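Local coordinates for Thg1-like uncharacterized protein (Bacillus thuringiensis, PDB 4KGM) that binds ATP and magnesium in a polymerase palm-like domain and, like its Thg1 relatives, probably adds nucleotides to the 5' end of tRNA, at residues A[17-21]-A[131-135]; A[25-29]-A[143-147]; A[53-59]-A[107-112]. All coordinates share one frame; numbering follows the deposited sequence.

In the fold
The three contacts sample different layers around one antiparallel sheet. Interactions 1 and 2 share its edge: strands 128-134 and 25-31 are neighbours, joined by backbone bonds such as Ile26 N to Gln133 O. Interaction 1 sets a loop against that outermost strand, with small aliphatic contacts and an arginine at a phosphate. Interaction 2 covers one face of the sheet with helix 140-160 and mixes apolar packing with buried polar groups. Interaction 3 joins two helices on the other face through aromatic and lysine-on-ring packing, and reaches interaction 2 where Ala108 meets Ile29. Interactions 1 and 2 are buried, interaction 3 partly so, and all three touch the second subunit.

Interaction 1 of 3, residues A[17-21]-A[131-135]; sequences IKLPE and RAQVL. With PO4 (phosphate ion), chain F.
Arg131 NH2 donates to the phosphate oxygen O3 at 2.6 Å with a nearly straight N-H...O angle of 166°, while a weak second bond runs from Arg131 NH1 to O4 at 3.3 Å. The phosphorus lies in the guanidinium plane, so the anion meets the edge of the group and two N-H groups face two oxygens. A bend at chi3 (66°) turns the end of the arginine chain toward the ion. Arg16 of the second subunit also binds the phosphate, and Asp129 together with Glu12 of the second subunit forms salt bridges to Arg131; the ion itself probably came from the crystallisation liquor.

Between the side chains of the two segments the contact is apolar. Leu19 and Val134 lie alongside, their chains running in opposing senses: Val134 CG1 sits 3.9 Å from Leu19 CB and touches Leu19 CD2 at a similar range. The other leucine branch, CD1, reaches along the strand to Ala132 CB at 4.3 Å. Pro20 adds its ring, with CG 4.4 Å from Val134 CG1. Ala132 and Val134 point their side chains toward the loop and Gln133 points away, as the alternation of a strand requires; Gln133 packs on Ile26 and on Glu12 of the second subunit. No hydrogen bond joins 17-21 to 131-135, and the loop is tied instead to Asn95 and Leu97. Tyr15 of the second subunit packs on Leu19 and Pro20. The arrangement is that of a loop laid against the outermost strand of a palm-like antiparallel sheet at a subunit interface.

Interaction 2 of 3, residues A[25-29]-A[143-147]; sequences VIVRI and YFIWR
The first torsion of Tyr143 (chi1 171°) sends its ring out from the helix toward Ile26 and Arg28, and in the Arg28 chain the bend at chi3, followed by the turn at chi4 (-112°), brings NH1 back to the phenol oxygen. Arg28 NH1 donates to Tyr143 OH over 3.2 Å, with an N-H...O angle of 156°. The oxygen lies in the guanidinium plane, and that plane is nearly coplanar with the phenol ring, so the two flat groups meet edge to edge. Ser78 is a second partner of the same hydroxyl, which is thus held from the sheet by two groups.

Ile26 approaches Tyr143 over a face: its CG2 stands 3.9 Å from the ring centroid in a CH-pi contact and comes within 3.5 Å of CZ. Arg147 CG covers the opposite face of that ring, leaving the phenol sandwiched. The other branch of Ile26 ends at CD1, 4.1 Å from Phe144 CZ. Beyond the tyrosine, the guanidinium groups of Arg28 and Arg147 stack with centres 4.6 Å apart, the planes somewhat tilted. This pairing of like charges is probably eased by a carboxylate for each arginine: Glu12 of the second subunit forms a salt bridge with Arg28, and Glu76 does so with Arg147.

The axes of strand 25-29 and helix 143-147 pass 12.1 Å apart and run in broadly the same direction. Helix 140-160 therefore lies over the face of the sheet that presents Ile26 and Arg28 and, from strand 76-81, Ser78 and Leu80, while Val27 and Ile29 pack against helix 97-119 on the opposite face.

Interaction 3 of 3, residues A[53-59]-A[107-112]; sequences FWETCKY and MATAKF
Two helices that cover one face of the palm-like sheet pack together here, segments 53-59 and 107-112 crossing at 132° with axes 8.8 Å apart. At one end, Phe112 turns its edge to the face of Phe53. The ring planes stand at 51° with centroids 4.5 Å apart, and Phe112 CE1 lies above the centre of the Phe53 ring. Thr56 fills the middle, where the backbones come close: its CG2 is 3.7 Å from Ala108 CA, and its OG1 lies at the edge of the Phe112 ring, 3.6 Å from Phe112 CD1. That hydroxyl is bonded to Ala52 within its own helix.

At the other end Lys111 folds over Tyr59. Bends at chi2 (53°) and chi3 carry its CE over one face of the ring, 3.9 Å from the centroid in a CH-pi contact, while CB rests 3.5 Å from Tyr59 CD2. The ammonium end forms a salt bridge with Glu114. Met107 O approaches the edge of the tyrosine ring, 3.5 Å from CE2.

Other residues pack around the pair. His72 stacks on Phe53, which also touches Asp75, a magnesium ligand; Phe128 meets Phe112 edge-to-face. Leu125 of the second subunit packs on Tyr59 and Lys111. On the sheet side, Ile77 of strand 76-81 touches Phe53 and Thr56 of helix 47-63, and Ile29 of strand 25-31 meets Ala108 of helix 97-119.

Interaction 1 of 3, residues A[17-21]-A[131-135]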
loop_
_atom_site.group_PDB
_atom_site.type_symbol
_atom_site.label_atom_id
_atom_site.label_comp_id
_atom_site.label_asym_id
_atom_site.label_seq_id
_atom_site.Cartn_x
_atom_site.Cartn_y
_atom_site.Cartn_z
ATOM N N ILE A 17 4.218 -4.167 3.395
ATOM C CA ILE A 17 4.402 -2.743 3.171
ATOM C C ILE A 17 5.604 -2.218 3.945
ATOM O O ILE A 17 5.811 -2.570 5.106
ATOM C CB ILE A 17 3.125 -1.968 3.557
ATOM C CG1 ILE A 17 1.924 -2.549 2.804
ATOM C CG2 ILE A 17 3.280 -0.488 3.268
ATOM C CD1 ILE A 17 0.608 -1.925 3.170
ATOM N N LYS A 18 6.407 -1.388 3.287
ATOM C CA LYS A 18 7.544 -0.756 3.940
ATOM C C LYS A 18 7.484 0.760 3.822
ATOM O O LYS A 18 7.166 1.300 2.762
ATOM C CB LYS A 18 8.864 -1.275 3.364
ATOM C CG LYS A 18 9.220 -2.686 3.801
ATOM C CD LYS A 18 10.623 -3.062 3.356
ATOM C CE LYS A 18 11.060 -4.389 3.954
ATOM N NZ LYS A 18 12.421 -4.782 3.492
ATOM N N LEU A 19 7.782 1.442 4.921
ATOM C CA LEU A 19 7.862 2.894 4.921
ATOM C C LEU A 19 9.169 3.327 4.270
ATOM O O LEU A 19 10.204 2.692 4.474
ATOM C CB LEU A 19 7.797 3.431 6.353
ATOM C CG LEU A 19 6.516 3.175 7.149
ATOM C CD1 LEU A 19 6.727 3.507 8.617
ATOM C CD2 LEU A 19 5.360 3.988 6.581
ATOM N N PRO A 20 9.124 4.406 3.474
ATOM C CA PRO A 20 10.356 4.964 2.909
ATOM C C PRO A 20 11.313 5.363 4.026
ATOM O O PRO A 20 10.874 5.900 5.041
ATOM C CB PRO A 20 9.868 6.202 2.139
ATOM C CG PRO A 20 8.488 6.473 2.649
ATOM C CD PRO A 20 7.929 5.142 3.030
ATOM N N GLU A 21 12.599 5.085 3.837
ATOM C CA GLU A 21 13.600 5.298 4.876
ATOM C C GLU A 21 14.091 6.742 4.930
ATOM O O GLU A 21 13.655 7.589 4.150
ATOM C CB GLU A 21 14.790 4.358 4.662
ATOM C CG GLU A 21 14.426 2.879 4.647
ATOM C CD GLU A 21 15.614 1.985 4.331
ATOM O OE1 GLU A 21 16.746 2.504 4.250
ATOM O OE2 GLU A 21 15.416 0.764 4.156
ATOM N N ARG A 131 -0.503 1.961 14.959
ATOM C CA ARG A 131 -0.440 2.468 13.595
ATOM C C ARG A 131 0.845 3.259 13.385
ATOM O O ARG A 131 1.274 4.012 14.260
ATOM C CB ARG A 131 -1.667 3.327 13.275
ATOM C CG ARG A 131 -1.811 4.571 14.138
ATOM C CD ARG A 131 -3.178 5.209 13.964
ATOM N NE ARG A 131 -4.241 4.343 14.462
ATOM C CZ ARG A 131 -5.534 4.651 14.427
ATOM N NH1 ARG A 131 -5.928 5.807 13.912
ATOM N NH2 ARG A 131 -6.433 3.799 14.906
ATOM N N ALA A 132 1.467 3.073 12.227
ATOM C CA ALA A 132 2.711 3.767 11.923
ATOM C C ALA A 132 2.562 4.630 10.679
ATOM O O ALA A 132 1.667 4.406 9.861
ATOM C CB ALA A 132 3.853 2.772 11.755
ATOM N N GLN A 133 3.444 5.615 10.544
ATOM C CA GLN A 133 3.409 6.532 9.414
ATOM C C GLN A 133 4.721 7.295 9.322
ATOM O O GLN A 133 5.573 7.187 10.205
ATOM C CB GLN A 133 2.265 7.531 9.578
ATOM C CG GLN A 133 2.546 8.614 10.605
ATOM C CD GLN A 133 1.333 9.478 10.888
ATOM O OE1 GLN A 133 0.299 8.989 11.341
ATOM N NE2 GLN A 133 1.454 10.772 10.618
ATOM N N VAL A 134 4.876 8.070 8.254
ATOM C CA VAL A 134 6.017 8.970 8.132
ATOM C C VAL A 134 5.551 10.421 8.143
ATOM O O VAL A 134 4.380 10.716 7.891
ATOM C CB VAL A 134 6.836 8.706 6.848
ATOM C CG1 VAL A 134 7.446 7.309 6.877
ATOM C CG2 VAL A 134 5.967 8.897 5.615
ATOM N N LEU A 135 6.477 11.323 8.444
ATOM C CA LEU A 135 6.195 12.749 8.448
ATOM C C LEU A 135 7.396 13.510 7.919
ATOM O O LEU A 135 8.536 13.134 8.181
ATOM C CB LEU A 135 5.877 13.237 9.863
ATOM C CG LEU A 135 4.479 12.982 10.426
ATOM C CD1 LEU A 135 4.372 13.576 11.816
ATOM C CD2 LEU A 135 3.426 13.576 9.517
HETATM P P PO4 F . -9.868 4.722 14.021
HETATM O O1 PO4 F . -10.038 3.630 12.991
HETATM O O2 PO4 F . -11.223 5.128 14.551
HETATM O O3 PO4 F . -9.020 4.210 15.162
HETATM O O4 PO4 F . -9.196 5.918 13.389
#

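Interaction 2 of 3, residues A[25-29]-A[143-147]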
loop_
_atom_site.group_PDB
_atom_site.type_symbol
_atom_site.label_atom_id
_atom_site.label_comp_id
_atom_site.label_asym_id
_atom_site.label_seq_id
_atom_site.Cartn_x
_atom_site.Cartn_y
_atom_site.Cartn_z
ATOM N N VAL A 25 9.565 8.848 11.542
ATOM C CA VAL A 25 8.475 7.888 11.684
ATOM C C VAL A 25 7.716 8.127 12.988
ATOM O O VAL A 25 8.322 8.297 14.047
ATOM C CB VAL A 25 8.994 6.433 11.652
ATOM C CG1 VAL A 25 7.916 5.464 12.114
ATOM C CG2 VAL A 25 9.479 6.073 10.255
ATOM N N ILE A 26 6.391 8.150 12.901
ATOM C CA ILE A 26 5.547 8.299 14.079
ATOM C C ILE A 26 4.709 7.046 14.307
ATOM O O ILE A 26 4.039 6.562 13.392
ATOM C CB ILE A 26 4.608 9.513 13.950
ATOM C CG1 ILE A 26 5.414 10.813 13.927
ATOM C CG2 ILE A 26 3.606 9.536 15.093
ATOM C CD1 ILE A 26 6.122 11.106 15.226
ATOM N N VAL A 27 4.754 6.524 15.530
ATOM C CA VAL A 27 3.922 5.391 15.916
ATOM C C VAL A 27 2.965 5.795 17.032
ATOM O O VAL A 27 3.397 6.280 18.079
ATOM C CB VAL A 27 4.774 4.212 16.414
ATOM C CG1 VAL A 27 3.876 3.063 16.856
ATOM C CG2 VAL A 27 5.739 3.756 15.330
ATOM N N ARG A 28 1.668 5.607 16.810
ATOM C CA ARG A 28 0.689 5.870 17.859
ATOM C C ARG A 28 0.007 4.591 18.344
ATOM O O ARG A 28 -0.445 3.766 17.549
ATOM C CB ARG A 28 -0.354 6.913 17.429
ATOM C CG ARG A 28 -1.259 7.357 18.583
ATOM C CD ARG A 28 -2.042 8.633 18.281
ATOM N NE ARG A 28 -3.091 8.429 17.285
ATOM C CZ ARG A 28 -3.073 8.955 16.064
ATOM N NH1 ARG A 28 -2.063 9.728 15.688
ATOM N NH2 ARG A 28 -4.070 8.715 15.222
ATOM N N ILE A 29 -0.044 4.431 19.656
ATOM C CA ILE A 29 -0.691 3.289 20.277
ATOM C C ILE A 29 -1.862 3.791 21.109
ATOM O O ILE A 29 -1.701 4.674 21.927
ATOM C CB ILE A 29 0.312 2.517 21.157
ATOM C CG1 ILE A 29 1.345 1.822 20.288
ATOM C CG2 ILE A 29 -0.387 1.494 22.024
ATOM C CD1 ILE A 29 2.689 1.677 20.949
ATOM N N TYR A 143 2.984 17.781 14.689
ATOM C CA TYR A 143 2.272 16.569 15.083
ATOM C C TYR A 143 1.978 16.558 16.579
ATOM O O TYR A 143 0.846 16.315 16.997
ATOM C CB TYR A 143 3.052 15.302 14.710
ATOM C CG TYR A 143 2.430 14.051 15.294
ATOM C CD1 TYR A 143 1.324 13.460 14.698
ATOM C CD2 TYR A 143 2.933 13.477 16.456
ATOM C CE1 TYR A 143 0.744 12.328 15.234
ATOM C CE2 TYR A 143 2.357 12.347 16.999
ATOM C CZ TYR A 143 1.264 11.777 16.385
ATOM O OH TYR A 143 0.689 10.648 16.922
ATOM N N PHE A 144 3.010 16.803 17.380
ATOM C CA PHE A 144 2.865 16.806 18.829
ATOM C C PHE A 144 2.048 18.005 19.308
ATOM O O PHE A 144 1.320 17.913 20.297
ATOM C CB PHE A 144 4.237 16.767 19.505
ATOM C CG PHE A 144 5.010 15.510 19.222
ATOM C CD1 PHE A 144 4.711 14.332 19.889
ATOM C CD2 PHE A 144 6.031 15.503 18.285
ATOM C CE1 PHE A 144 5.418 13.171 19.629
ATOM C CE2 PHE A 144 6.743 14.346 18.020
ATOM C CZ PHE A 144 6.437 13.178 18.693
ATOM N N ILE A 145 2.171 19.126 18.600
ATOM C CA ILE A 145 1.328 20.289 18.859
ATOM C C ILE A 145 -0.131 19.910 18.639
ATOM O O ILE A 145 -1.014 20.305 19.402
ATOM C CB ILE A 145 1.696 21.470 17.938
ATOM C CG1 ILE A 145 3.080 22.013 18.293
ATOM C CG2 ILE A 145 0.663 22.583 18.047
ATOM C CD1 ILE A 145 3.601 23.046 17.319
ATOM N N TRP A 146 -0.373 19.127 17.592
ATOM C CA TRP A 146 -1.711 18.639 17.284
ATOM C C TRP A 146 -2.195 17.687 18.369
ATOM O O TRP A 146 -3.382 17.646 18.689
ATOM C CB TRP A 146 -1.710 17.945 15.923
ATOM C CG TRP A 146 -3.005 17.298 15.548
ATOM C CD1 TRP A 146 -4.239 17.879 15.534
ATOM C CD2 TRP A 146 -3.189 15.952 15.095
ATOM N NE1 TRP A 146 -5.184 16.973 15.117
ATOM C CE2 TRP A 146 -4.564 15.783 14.839
ATOM C CE3 TRP A 146 -2.325 14.872 14.885
ATOM C CZ2 TRP A 146 -5.098 14.577 14.385
ATOM C CZ3 TRP A 146 -2.857 13.674 14.435
ATOM C CH2 TRP A 146 -4.230 13.537 14.190
ATOM N N ARG A 147 -1.264 16.931 18.941
ATOM C CA ARG A 147 -1.593 15.974 19.991
ATOM C C ARG A 147 -1.835 16.658 21.334
ATOM O O ARG A 147 -2.689 16.228 22.110
ATOM C CB ARG A 147 -0.492 14.921 20.121
ATOM C CG ARG A 147 -0.395 13.966 18.937
ATOM C CD ARG A 147 -1.550 12.979 18.920
ATOM N NE ARG A 147 -2.693 13.456 18.148
ATOM C CZ ARG A 147 -3.903 12.907 18.190
ATOM N NH1 ARG A 147 -4.134 11.868 18.979
ATOM N NH2 ARG A 147 -4.885 13.403 17.450
#

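Interaction 3 of 3, residues A[53-59]-A[107-112]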
loop_
_atom_site.group_PDB
_atom_site.type_symbol
_atom_site.label_atom_id
_atom_site.label_comp_id
_atom_site.label_asym_id
_atom_site.label_seq_id
_atom_site.Cartn_x
_atom_site.Cartn_y
_atom_site.Cartn_z
ATOM N N PHE A 53 1.114 3.939 32.291
ATOM C CA PHE A 53 1.420 4.338 30.923
ATOM C C PHE A 53 2.842 4.872 30.836
ATOM O O PHE A 53 3.543 4.643 29.848
ATOM C CB PHE A 53 0.440 5.407 30.435
ATOM C CG PHE A 53 -0.837 4.851 29.872
ATOM C CD1 PHE A 53 -0.865 4.287 28.607
ATOM C CD2 PHE A 53 -2.014 4.904 30.601
ATOM C CE1 PHE A 53 -2.037 3.778 28.085
ATOM C CE2 PHE A 53 -3.191 4.397 30.083
ATOM C CZ PHE A 53 -3.202 3.832 28.824
ATOM N N TRP A 54 3.265 5.583 31.875
ATOM C CA TRP A 54 4.595 6.178 31.901
ATOM C C TRP A 54 5.678 5.105 31.935
ATOM O O TRP A 54 6.729 5.254 31.316
ATOM C CB TRP A 54 4.738 7.130 33.090
ATOM C CG TRP A 54 3.754 8.260 33.066
ATOM C CD1 TRP A 54 2.971 8.643 32.015
ATOM C CD2 TRP A 54 3.438 9.149 34.146
ATOM N NE1 TRP A 54 2.189 9.714 32.374
ATOM C CE2 TRP A 54 2.459 10.045 33.676
ATOM C CE3 TRP A 54 3.891 9.273 35.462
ATOM C CZ2 TRP A 54 1.923 11.053 34.476
ATOM C CZ3 TRP A 54 3.359 10.276 36.256
ATOM C CH2 TRP A 54 2.386 11.151 35.759
ATOM N N GLU A 55 5.412 4.021 32.658
ATOM C CA GLU A 55 6.330 2.890 32.693
ATOM C C GLU A 55 6.295 2.153 31.361
ATOM O O GLU A 55 7.297 1.591 30.922
ATOM C CB GLU A 55 5.982 1.939 33.838
ATOM C CG GLU A 55 6.331 2.483 35.209
ATOM C CD GLU A 55 7.809 2.793 35.347
ATOM O OE1 GLU A 55 8.630 1.862 35.201
ATOM O OE2 GLU A 55 8.152 3.969 35.594
ATOM N N THR A 56 5.128 2.160 30.726
ATOM C CA THR A 56 4.976 1.573 29.404
ATOM C C THR A 56 5.763 2.394 28.390
ATOM O O THR A 56 6.477 1.845 27.549
ATOM C CB THR A 56 3.495 1.509 28.986
ATOM O OG1 THR A 56 2.775 0.679 29.905
ATOM C CG2 THR A 56 3.356 0.939 27.586
ATOM N N CYS A 57 5.638 3.714 28.492
ATOM C CA CYS A 57 6.348 4.633 27.609
ATOM C C CYS A 57 7.860 4.462 27.686
ATOM O O CYS A 57 8.554 4.583 26.680
ATOM C CB CYS A 57 5.977 6.078 27.936
ATOM S SG CYS A 57 4.316 6.554 27.431
ATOM N N LYS A 58 8.366 4.190 28.884
ATOM C CA LYS A 58 9.791 3.946 29.066
ATOM C C LYS A 58 10.184 2.650 28.375
ATOM O O LYS A 58 11.158 2.603 27.626
ATOM C CB LYS A 58 10.145 3.865 30.553
ATOM C CG LYS A 58 9.966 5.164 31.326
ATOM C CD LYS A 58 10.385 4.985 32.778
ATOM C CE LYS A 58 10.267 6.278 33.565
ATOM N NZ LYS A 58 10.749 6.112 34.966
ATOM N N TYR A 59 9.406 1.604 28.635
ATOM C CA TYR A 59 9.644 0.279 28.074
ATOM C C TYR A 59 9.682 0.306 26.547
ATOM O O TYR A 59 10.464 -0.411 25.925
ATOM C CB TYR A 59 8.559 -0.685 28.561
ATOM C CG TYR A 59 8.730 -2.120 28.117
ATOM C CD1 TYR A 59 9.748 -2.912 28.631
ATOM C CD2 TYR A 59 7.856 -2.690 27.199
ATOM C CE1 TYR A 59 9.899 -4.227 28.234
ATOM C CE2 TYR A 59 8.000 -4.005 26.795
ATOM C CZ TYR A 59 9.021 -4.769 27.316
ATOM O OH TYR A 59 9.166 -6.079 26.917
ATOM N N MET A 107 4.344 -4.777 22.668
ATOM C CA MET A 107 5.213 -4.308 23.741
ATOM C C MET A 107 4.434 -3.479 24.751
ATOM O O MET A 107 4.593 -3.649 25.960
ATOM C CB MET A 107 6.368 -3.477 23.179
ATOM C CG MET A 107 7.481 -4.292 22.538
ATOM S SD MET A 107 8.751 -3.242 21.803
ATOM C CE MET A 107 9.931 -4.480 21.266
ATOM N N ALA A 108 3.595 -2.580 24.245
ATOM C CA ALA A 108 2.767 -1.741 25.101
ATOM C C ALA A 108 1.831 -2.610 25.932
ATOM O O ALA A 108 1.669 -2.390 27.128
ATOM C CB ALA A 108 1.976 -0.743 24.267
ATOM N N THR A 109 1.232 -3.605 25.286
ATOM C CA THR A 109 0.324 -4.531 25.951
ATOM C C THR A 109 1.010 -5.308 27.073
ATOM O O THR A 109 0.460 -5.452 28.166
ATOM C CB THR A 109 -0.281 -5.525 24.944
ATOM O OG1 THR A 109 -1.016 -4.808 23.945
ATOM C CG2 THR A 109 -1.210 -6.503 25.642
ATOM N N ALA A 110 2.215 -5.801 26.801
ATOM C CA ALA A 110 2.946 -6.625 27.760
ATOM C C ALA A 110 3.292 -5.864 29.038
ATOM O O ALA A 110 2.991 -6.317 30.145
ATOM C CB ALA A 110 4.207 -7.196 27.121
ATOM N N LYS A 111 3.924 -4.707 28.881
ATOM C CA LYS A 111 4.358 -3.913 30.023
ATOM C C LYS A 111 3.179 -3.365 30.821
ATOM O O LYS A 111 3.169 -3.443 32.051
ATOM C CB LYS A 111 5.277 -2.773 29.569
ATOM C CG LYS A 111 5.734 -1.838 30.688
ATOM C CD LYS A 111 6.371 -2.597 31.849
ATOM C CE LYS A 111 7.609 -3.368 31.417
ATOM N NZ LYS A 111 8.166 -4.197 32.524
ATOM N N PHE A 112 2.190 -2.821 30.118
ATOM C CA PHE A 112 1.035 -2.200 30.760
ATOM C C PHE A 112 0.271 -3.190 31.633
ATOM O O PHE A 112 0.005 -2.917 32.805
ATOM C CB PHE A 112 0.099 -1.596 29.711
ATOM C CG PHE A 112 -0.996 -0.750 30.289
ATOM C CD1 PHE A 112 -0.787 0.596 30.544
ATOM C CD2 PHE A 112 -2.239 -1.294 30.571
ATOM C CE1 PHE A 112 -1.793 1.378 31.073
ATOM C CE2 PHE A 112 -3.248 -0.514 31.101
ATOM C CZ PHE A 112 -3.024 0.822 31.351
#